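PDB 4NRH: CopN from Chlamydia pneumoniae, which probably acts as a gatekeeper of type III secretion, binding the chaperone Scc3 in a complex that directs the secretion of translocator proteins. Local coordinates for residues Y233-N238 and E248-N253; K164-G169 and Q183-E188; D116-S121 and M155-S160. All coordinates share one frame; numbering follows the deposited sequence.

Contact 1: Y233-N238 and E248-N253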
loop_
_atom_site.group_PDB
_atom_site.type_symbol
_atom_site.label_atom_id
_atom_site.label_comp_id
_atom_site.label_asym_id
_atom_site.label_seq_id
_atom_site.Cartn_x
_atom_site.Cartn_y
_atom_site.Cartn_z
ATOM N N TYR A 233 14.556 4.014 -11.640
ATOM C CA TYR A 233 14.471 3.701 -10.216
ATOM C C TYR A 233 13.691 2.411 -9.983
ATOM O O TYR A 233 14.115 1.545 -9.216
ATOM C CB TYR A 233 13.824 4.867 -9.465
ATOM C CG TYR A 233 13.701 4.685 -7.968
ATOM C CD1 TYR A 233 14.824 4.502 -7.172
ATOM C CD2 TYR A 233 12.459 4.727 -7.347
ATOM C CE1 TYR A 233 14.712 4.345 -5.802
ATOM C CE2 TYR A 233 12.336 4.576 -5.980
ATOM C CZ TYR A 233 13.464 4.385 -5.211
ATOM O OH TYR A 233 13.340 4.230 -3.849
ATOM N N HIS A 234 12.549 2.290 -10.650
ATOM C CA HIS A 234 11.699 1.111 -10.521
ATOM C C HIS A 234 12.324 -0.107 -11.192
ATOM O O HIS A 234 12.151 -1.234 -10.731
ATOM C CB HIS A 234 10.318 1.389 -11.111
ATOM C CG HIS A 234 9.527 2.396 -10.336
ATOM N ND1 HIS A 234 8.660 3.283 -10.935
ATOM C CD2 HIS A 234 9.474 2.654 -9.009
ATOM C CE1 HIS A 234 8.108 4.047 -10.010
ATOM N NE2 HIS A 234 8.583 3.684 -8.832
ATOM N N LYS A 235 13.046 0.126 -12.284
ATOM C CA LYS A 235 13.770 -0.939 -12.970
ATOM C C LYS A 235 14.835 -1.525 -12.053
ATOM O O LYS A 235 15.035 -2.740 -12.004
ATOM C CB LYS A 235 14.414 -0.414 -14.254
ATOM C CG LYS A 235 15.056 -1.488 -15.117
ATOM C CD LYS A 235 15.486 -0.927 -16.463
ATOM C CE LYS A 235 16.246 -1.960 -17.279
ATOM N NZ LYS A 235 16.717 -1.401 -18.579
ATOM N N ILE A 236 15.515 -0.645 -11.327
ATOM C CA ILE A 236 16.553 -1.049 -10.389
ATOM C C ILE A 236 15.956 -1.750 -9.166
ATOM O O ILE A 236 16.481 -2.765 -8.708
ATOM C CB ILE A 236 17.395 0.164 -9.949
ATOM C CG1 ILE A 236 18.188 0.714 -11.136
ATOM C CG2 ILE A 236 18.343 -0.215 -8.839
ATOM C CD1 ILE A 236 19.069 1.893 -10.790
ATOM N N ILE A 237 14.857 -1.207 -8.646
ATOM C CA ILE A 237 14.168 -1.816 -7.511
ATOM C C ILE A 237 13.641 -3.205 -7.864
ATOM O O ILE A 237 13.732 -4.140 -7.066
ATOM C CB ILE A 237 12.995 -0.935 -7.024
ATOM C CG1 ILE A 237 13.521 0.289 -6.276
ATOM C CG2 ILE A 237 12.059 -1.720 -6.118
ATOM C CD1 ILE A 237 12.425 1.130 -5.663
ATOM N N ASN A 238 13.118 -3.343 -9.078
ATOM C CA ASN A 238 12.543 -4.606 -9.528
ATOM C C ASN A 238 13.605 -5.612 -9.964
ATOM O O ASN A 238 13.281 -6.705 -10.434
ATOM C CB ASN A 238 11.552 -4.361 -10.669
ATOM C CG ASN A 238 10.198 -3.887 -10.173
ATOM O OD1 ASN A 238 9.281 -4.685 -9.981
ATOM N ND2 ASN A 238 10.069 -2.583 -9.961
ATOM N N GLU A 248 25.194 1.274 -11.654
ATOM C CA GLU A 248 26.012 2.309 -12.278
ATOM C C GLU A 248 25.714 2.422 -13.770
ATOM O O GLU A 248 25.613 3.525 -14.308
ATOM C CB GLU A 248 27.501 2.025 -12.062
ATOM C CG GLU A 248 28.421 3.050 -12.709
ATOM C CD GLU A 248 29.889 2.708 -12.543
ATOM O OE1 GLU A 248 30.197 1.724 -11.837
ATOM O OE2 GLU A 248 30.735 3.420 -13.122
ATOM N N ARG A 249 25.573 1.276 -14.428
ATOM C CA ARG A 249 25.286 1.239 -15.858
ATOM C C ARG A 249 23.935 1.873 -16.172
ATOM O O ARG A 249 23.791 2.589 -17.163
ATOM C CB ARG A 249 25.313 -0.200 -16.376
ATOM C CG ARG A 249 25.234 -0.310 -17.890
ATOM C CD ARG A 249 25.282 -1.758 -18.347
ATOM N NE ARG A 249 24.098 -2.500 -17.921
ATOM C CZ ARG A 249 23.776 -3.713 -18.359
ATOM N NH1 ARG A 249 24.550 -4.329 -19.243
ATOM N NH2 ARG A 249 22.678 -4.310 -17.915
ATOM N N GLU A 250 22.948 1.598 -15.324
ATOM C CA GLU A 250 21.605 2.135 -15.503
ATOM C C GLU A 250 21.608 3.657 -15.391
ATOM O O GLU A 250 20.939 4.349 -16.159
ATOM C CB GLU A 250 20.644 1.531 -14.476
ATOM C CG GLU A 250 19.222 2.066 -14.558
ATOM C CD GLU A 250 18.544 1.733 -15.874
ATOM O OE1 GLU A 250 18.904 0.706 -16.489
ATOM O OE2 GLU A 250 17.653 2.500 -16.296
ATOM N N VAL A 251 22.367 4.169 -14.427
ATOM C CA VAL A 251 22.492 5.606 -14.226
ATOM C C VAL A 251 23.215 6.271 -15.398
ATOM O O VAL A 251 22.816 7.344 -15.853
ATOM C CB VAL A 251 23.239 5.921 -12.911
ATOM C CG1 VAL A 251 23.583 7.399 -12.824
ATOM C CG2 VAL A 251 22.400 5.498 -11.716
ATOM N N ARG A 252 24.265 5.623 -15.892
ATOM C CA ARG A 252 25.019 6.140 -17.031
ATOM C C ARG A 252 24.184 6.178 -18.309
ATOM O O ARG A 252 24.298 7.112 -19.102
ATOM C CB ARG A 252 26.285 5.311 -17.255
ATOM C CG ARG A 252 27.349 5.539 -16.196
ATOM C CD ARG A 252 28.624 4.774 -16.498
ATOM N NE ARG A 252 29.627 4.967 -15.455
ATOM C CZ ARG A 252 30.406 6.040 -15.357
ATOM N NH1 ARG A 252 30.302 7.021 -16.243
ATOM N NH2 ARG A 252 31.290 6.132 -14.375
ATOM N N ASN A 253 23.352 5.161 -18.511
ATOM C CA ASN A 253 22.423 5.155 -19.636
ATOM C C ASN A 253 21.400 6.277 -19.504
ATOM O O ASN A 253 20.847 6.755 -20.494
ATOM C CB ASN A 253 21.705 3.808 -19.741
ATOM C CG ASN A 253 22.639 2.675 -20.114
ATOM O OD1 ASN A 253 23.736 2.902 -20.625
ATOM N ND2 ASN A 253 22.206 1.444 -19.863
#
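E250 carries this contact almost alone, joining two successive helices of the all-helical third domain of the CopN/LcrE family, 226-237 and 244-255, through the dual character of a glutamate: an aliphatic stem that ends in a carboxylate. Between the two segments the backbones come closest at I236 and E250, whose CA atoms stand 7.9 Å apart. The first carbons of the glutamate serve the apolar part. E250 CG lies 3.8 Å from I236 CD1 and equally near I236 CG1, so the isoleucine's longer branch lies against the methylene stem. That branch is reached because I236 sends CG1 anti to its carbonyl carbon (chi1 -66°) and extends straight from there to CD1. From CG onward the glutamate turns: with chi2 at 64° the chain bends and carries the carboxylate across to K235. K235 meets it fully extended, and its last methylenes pass close to the carboxylate as well, K235 CD standing 3.8 Å from E250 OE1. The ion pair itself is long and probably weak, since at an exposed helix surface water can compete for both charges. The other oxygen, OE2, has a firmer partner in the hydroxyl of S232, one turn of helix before I236, so the hydrogen bond to S232 holds the carboxylate on helix 226-237, and K235 adds a long ion pair. I236 itself is buried, packing also on F269 of helix 259-272 and L290 of helix 284-301. The contact thus grades from hydrocarbon to charge along one side chain, and it finishes with K235 NZ lying 3.7 Å from E250 OE1.

Contact 2: K164-G169 and Q183-E188. Unlike the reference sequence in segment 164-169: G169 (reference Glu).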
loop_
_atom_site.group_PDB
_atom_site.type_symbol
_atom_site.label_atom_id
_atom_site.label_comp_id
_atom_site.label_asym_id
_atom_site.label_seq_id
_atom_site.Cartn_x
_atom_site.Cartn_y
_atom_site.Cartn_z
ATOM N N LYS A 164 -11.808 4.544 -2.491
ATOM C CA LYS A 164 -13.049 4.862 -1.795
ATOM C C LYS A 164 -14.232 4.148 -2.445
ATOM O O LYS A 164 -15.100 3.608 -1.758
ATOM C CB LYS A 164 -13.282 6.375 -1.783
ATOM C CG LYS A 164 -14.646 6.796 -1.262
ATOM C CD LYS A 164 -14.766 6.554 0.233
ATOM C CE LYS A 164 -16.111 7.022 0.763
ATOM N NZ LYS A 164 -16.234 6.802 2.230
ATOM N N GLY A 165 -14.255 4.150 -3.775
ATOM C CA GLY A 165 -15.287 3.464 -4.527
ATOM C C GLY A 165 -15.276 1.963 -4.306
ATOM O O GLY A 165 -16.328 1.347 -4.138
ATOM N N MET A 166 -14.084 1.372 -4.309
ATOM C CA MET A 166 -13.945 -0.071 -4.151
ATOM C C MET A 166 -14.285 -0.498 -2.726
ATOM O O MET A 166 -14.829 -1.582 -2.508
ATOM C CB MET A 166 -12.532 -0.523 -4.524
ATOM C CG MET A 166 -12.268 -0.525 -6.024
ATOM S SD MET A 166 -10.576 -0.953 -6.477
ATOM C CE MET A 166 -9.654 0.180 -5.445
ATOM N N ALA A 167 -13.954 0.354 -1.762
ATOM C CA ALA A 167 -14.318 0.111 -0.370
ATOM C C ALA A 167 -15.835 0.084 -0.224
ATOM O O ALA A 167 -16.383 -0.694 0.556
ATOM C CB ALA A 167 -13.712 1.168 0.535
ATOM N N THR A 168 -16.504 0.949 -0.980
ATOM C CA THR A 168 -17.960 0.998 -0.997
ATOM C C THR A 168 -18.511 -0.276 -1.630
ATOM O O THR A 168 -19.497 -0.843 -1.159
ATOM C CB THR A 168 -18.478 2.230 -1.767
ATOM O OG1 THR A 168 -18.038 3.425 -1.110
ATOM C CG2 THR A 168 -20.000 2.226 -1.837
ATOM N N GLY A 169 -17.857 -0.721 -2.699
ATOM C CA GLY A 169 -18.257 -1.928 -3.400
ATOM C C GLY A 169 -18.130 -3.186 -2.561
ATOM O O GLY A 169 -18.829 -4.169 -2.802
ATOM N N GLN A 183 -10.886 -7.098 -3.960
ATOM C CA GLN A 183 -9.755 -7.259 -3.055
ATOM C C GLN A 183 -8.430 -7.147 -3.804
ATOM O O GLN A 183 -7.526 -6.428 -3.381
ATOM C CB GLN A 183 -9.833 -8.607 -2.339
ATOM C CG GLN A 183 -10.185 -8.515 -0.866
ATOM C CD GLN A 183 -10.225 -9.875 -0.200
ATOM O OE1 GLN A 183 -10.799 -10.824 -0.734
ATOM N NE2 GLN A 183 -9.614 -9.978 0.975
ATOM N N VAL A 184 -8.327 -7.865 -4.917
ATOM C CA VAL A 184 -7.136 -7.823 -5.755
ATOM C C VAL A 184 -6.957 -6.434 -6.364
ATOM O O VAL A 184 -5.840 -5.923 -6.453
ATOM C CB VAL A 184 -7.204 -8.877 -6.879
ATOM C CG1 VAL A 184 -6.001 -8.757 -7.804
ATOM C CG2 VAL A 184 -7.281 -10.274 -6.288
ATOM N N LEU A 185 -8.066 -5.827 -6.770
ATOM C CA LEU A 185 -8.046 -4.488 -7.351
ATOM C C LEU A 185 -7.530 -3.455 -6.352
ATOM O O LEU A 185 -6.754 -2.568 -6.710
ATOM C CB LEU A 185 -9.443 -4.100 -7.842
ATOM C CG LEU A 185 -9.614 -3.765 -9.326
ATOM C CD1 LEU A 185 -8.354 -4.073 -10.118
ATOM C CD2 LEU A 185 -10.803 -4.519 -9.903
ATOM N N MET A 186 -7.965 -3.575 -5.102
ATOM C CA MET A 186 -7.531 -2.661 -4.051
ATOM C C MET A 186 -6.046 -2.846 -3.763
ATOM O O MET A 186 -5.329 -1.875 -3.525
ATOM C CB MET A 186 -8.357 -2.864 -2.778
ATOM C CG MET A 186 -9.818 -2.460 -2.925
ATOM S SD MET A 186 -10.795 -2.673 -1.425
ATOM C CE MET A 186 -10.307 -1.223 -0.494
ATOM N N THR A 187 -5.593 -4.097 -3.777
ATOM C CA THR A 187 -4.179 -4.405 -3.586
ATOM C C THR A 187 -3.331 -3.767 -4.683
ATOM O O THR A 187 -2.306 -3.144 -4.404
ATOM C CB THR A 187 -3.929 -5.928 -3.567
ATOM O OG1 THR A 187 -4.592 -6.512 -2.437
ATOM C CG2 THR A 187 -2.439 -6.227 -3.480
ATOM N N GLU A 188 -3.769 -3.926 -5.928
ATOM C CA GLU A 188 -3.072 -3.351 -7.075
ATOM C C GLU A 188 -3.082 -1.827 -7.040
ATOM O O GLU A 188 -2.107 -1.183 -7.428
ATOM C CB GLU A 188 -3.690 -3.849 -8.386
ATOM C CG GLU A 188 -3.490 -5.335 -8.656
ATOM C CD GLU A 188 -2.024 -5.741 -8.696
ATOM O OE1 GLU A 188 -1.177 -4.900 -9.067
ATOM O OE2 GLU A 188 -1.720 -6.903 -8.356
#
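M166 and M186 face each other across two nearly antiparallel helical segments, their axes 10.1 Å apart at closest approach and crossing at -160°, with the CA atoms of M166 and M186 only 6.9 Å from one another. The pair illustrates how unbranched, flexible side chains can fill a helix interface. Each methionine starts out beside its own backbone N, runs straight through chi2 and bends only at the thioether, the final turns having opposite signs: chi3 is -52° in M166 and 79° in M186. The chains slide past one another in opposite directions rather than meeting end to end. M186 CG touches two carbons of its partner, 3.7 Å from M166 CB and the same distance from the methyl M166 CE. M166 CE also lies 3.8 Å from M186 CA, at the opposing backbone. The sulfur of M166 is used differently: it sits over the base of L185, with M166 SD 3.6 Å from L185 CB, the two side chains crossing at about a right angle. The methyl of M186 in turn reaches A167, M186 CE lying 4.2 Å from A167 N and close to its CB. All of this is van der Waals packing, and both methionines and L185 are buried. The segments belong to helices 152-172 and 179-215, which form a helical hairpin. Helix 122-133 covers M166 through Y129 and T133, while M163 and L170 of helix 152-172 also touch M186; T187, pointing away from the pairing, packs on D29 of the neighbouring chaperone chain.

Contact 3: D116-S121 and M155-S160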
loop_
_atom_site.group_PDB
_atom_site.type_symbol
_atom_site.label_atom_id
_atom_site.label_comp_id
_atom_site.label_asym_id
_atom_site.label_seq_id
_atom_site.Cartn_x
_atom_site.Cartn_y
_atom_site.Cartn_z
ATOM N N ASP A 116 -14.646 17.686 -7.243
ATOM C CA ASP A 116 -14.570 19.066 -6.773
ATOM C C ASP A 116 -13.127 19.500 -6.522
ATOM O O ASP A 116 -12.836 20.693 -6.438
ATOM C CB ASP A 116 -15.399 19.244 -5.499
ATOM C CG ASP A 116 -16.887 19.347 -5.778
ATOM O OD1 ASP A 116 -17.259 19.671 -6.924
ATOM O OD2 ASP A 116 -17.684 19.104 -4.848
ATOM N N GLN A 117 -12.229 18.526 -6.401
ATOM C CA GLN A 117 -10.825 18.802 -6.124
ATOM C C GLN A 117 -9.971 18.701 -7.386
ATOM O O GLN A 117 -8.777 18.993 -7.362
ATOM C CB GLN A 117 -10.293 17.835 -5.063
ATOM C CG GLN A 117 -11.114 17.793 -3.785
ATOM C CD GLN A 117 -11.105 19.114 -3.042
ATOM O OE1 GLN A 117 -10.069 19.768 -2.932
ATOM N NE2 GLN A 117 -12.262 19.511 -2.526
ATOM N N LEU A 118 -10.590 18.288 -8.488
ATOM C CA LEU A 118 -9.871 18.112 -9.745
ATOM C C LEU A 118 -10.469 18.952 -10.868
ATOM O O LEU A 118 -11.519 19.571 -10.704
ATOM C CB LEU A 118 -9.871 16.638 -10.153
ATOM C CG LEU A 118 -9.343 15.630 -9.132
ATOM C CD1 LEU A 118 -9.653 14.210 -9.574
ATOM C CD2 LEU A 118 -7.847 15.816 -8.922
ATOM N N ASN A 119 -9.791 18.969 -12.011
ATOM C CA ASN A 119 -10.344 19.581 -13.211
ATOM C C ASN A 119 -10.966 18.504 -14.092
ATOM O O ASN A 119 -10.708 18.431 -15.294
ATOM C CB ASN A 119 -9.265 20.353 -13.977
ATOM C CG ASN A 119 -9.846 21.279 -15.035
ATOM O OD1 ASN A 119 -10.977 21.750 -14.913
ATOM N ND2 ASN A 119 -9.069 21.542 -16.080
ATOM N N VAL A 120 -11.784 17.661 -13.474
ATOM C CA VAL A 120 -12.475 16.591 -14.177
ATOM C C VAL A 120 -13.929 16.563 -13.709
ATOM O O VAL A 120 -14.237 17.000 -12.600
ATOM C CB VAL A 120 -11.793 15.223 -13.934
ATOM C CG1 VAL A 120 -11.973 14.787 -12.488
ATOM C CG2 VAL A 120 -12.329 14.161 -14.887
ATOM N N SER A 121 -14.823 16.062 -14.557
ATOM C CA SER A 121 -16.231 15.957 -14.201
ATOM C C SER A 121 -16.476 14.739 -13.318
ATOM O O SER A 121 -15.741 13.754 -13.404
ATOM C CB SER A 121 -17.095 15.879 -15.463
ATOM O OG SER A 121 -16.939 14.626 -16.107
ATOM N N MET A 155 -3.102 12.250 -9.940
ATOM C CA MET A 155 -3.239 10.798 -9.846
ATOM C C MET A 155 -3.443 10.315 -8.412
ATOM O O MET A 155 -4.134 9.323 -8.180
ATOM C CB MET A 155 -2.013 10.107 -10.444
ATOM C CG MET A 155 -1.891 10.240 -11.949
ATOM S SD MET A 155 -0.506 9.291 -12.605
ATOM C CE MET A 155 -0.320 10.040 -14.220
ATOM N N ALA A 156 -2.840 11.017 -7.459
ATOM C CA ALA A 156 -2.961 10.655 -6.050
ATOM C C ALA A 156 -4.411 10.749 -5.579
ATOM O O ALA A 156 -4.929 9.824 -4.954
ATOM C CB ALA A 156 -2.067 11.539 -5.198
ATOM N N ILE A 157 -5.057 11.869 -5.884
ATOM C CA ILE A 157 -6.460 12.067 -5.540
ATOM C C ILE A 157 -7.344 11.063 -6.279
ATOM O O ILE A 157 -8.267 10.487 -5.700
ATOM C CB ILE A 157 -6.917 13.503 -5.862
ATOM C CG1 ILE A 157 -6.215 14.500 -4.940
ATOM C CG2 ILE A 157 -8.427 13.635 -5.730
ATOM C CD1 ILE A 157 -6.477 15.947 -5.294
ATOM N N VAL A 158 -7.045 10.851 -7.558
ATOM C CA VAL A 158 -7.785 9.896 -8.376
ATOM C C VAL A 158 -7.670 8.480 -7.811
ATOM O O VAL A 158 -8.653 7.739 -7.760
ATOM C CB VAL A 158 -7.291 9.908 -9.837
ATOM C CG1 VAL A 158 -7.957 8.804 -10.637
ATOM C CG2 VAL A 158 -7.548 11.266 -10.478
ATOM N N SER A 159 -6.469 8.116 -7.374
ATOM C CA SER A 159 -6.233 6.806 -6.778
ATOM C C SER A 159 -7.042 6.636 -5.496
ATOM O O SER A 159 -7.555 5.552 -5.214
ATOM C CB SER A 159 -4.744 6.603 -6.491
ATOM O OG SER A 159 -4.308 7.453 -5.444
ATOM N N SER A 160 -7.151 7.712 -4.723
ATOM C CA SER A 160 -7.930 7.695 -3.489
ATOM C C SER A 160 -9.421 7.536 -3.781
ATOM O O SER A 160 -10.134 6.856 -3.044
ATOM C CB SER A 160 -7.684 8.969 -2.678
ATOM O OG SER A 160 -6.338 9.042 -2.244
#
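This is an apolar contact between a loop and a helix: the turn joining helices 108-115 and 122-133 lays one leucine on the flank of helix 152-172, near the middle of the chain. L118 is the residue that goes in. Its CG is set anti to the carbonyl carbon (chi1 -55°), and the two methyls then part to find separate partners. L118 CD2 lies 3.9 Å from I157 CD1 and equally near I157 CG2, so the leucine slides along the isoleucine and touches both of its branches. At the next residue of the helix, L118 CD1 rests 3.7 Å from V158 CG2. V158 is buried and also meets L128 of helix 122-133, whereas I157 is partly exposed and packs on Y114 of helix 108-115. Q117 adds only its stem, with Q117 CB 4.3 Å from I157 CD1, while its amide leads away from the helix. Shortly after L118 the loop ends at S121, whose hydroxyl caps the backbone N of G124. The arrangement is that of an interhelical turn in an all-helical bundle, with a leucine resting on a neighbouring helix just ahead of a serine N-cap.

Overall arrangement
The three contacts show how the chemistry of helix packing changes with burial. Contact 2 is the buried one, made by thioether and aliphatic groups alone. Contact 3 is also apolar but only partly buried, a loop taking the place of one helix. Contact 1, farthest from the centre of the chain, adds a long ion pair to its hydrocarbon packing. Contacts 2 and 3 use adjoining parts of helix 152-172, with centres about 17 Å apart, so this helix pairs with the 116-121 loop at one level and with helix 179-215 at the next. Contact 1 lies about 31 Å from each, centre to centre, in the following helices, and touches neither.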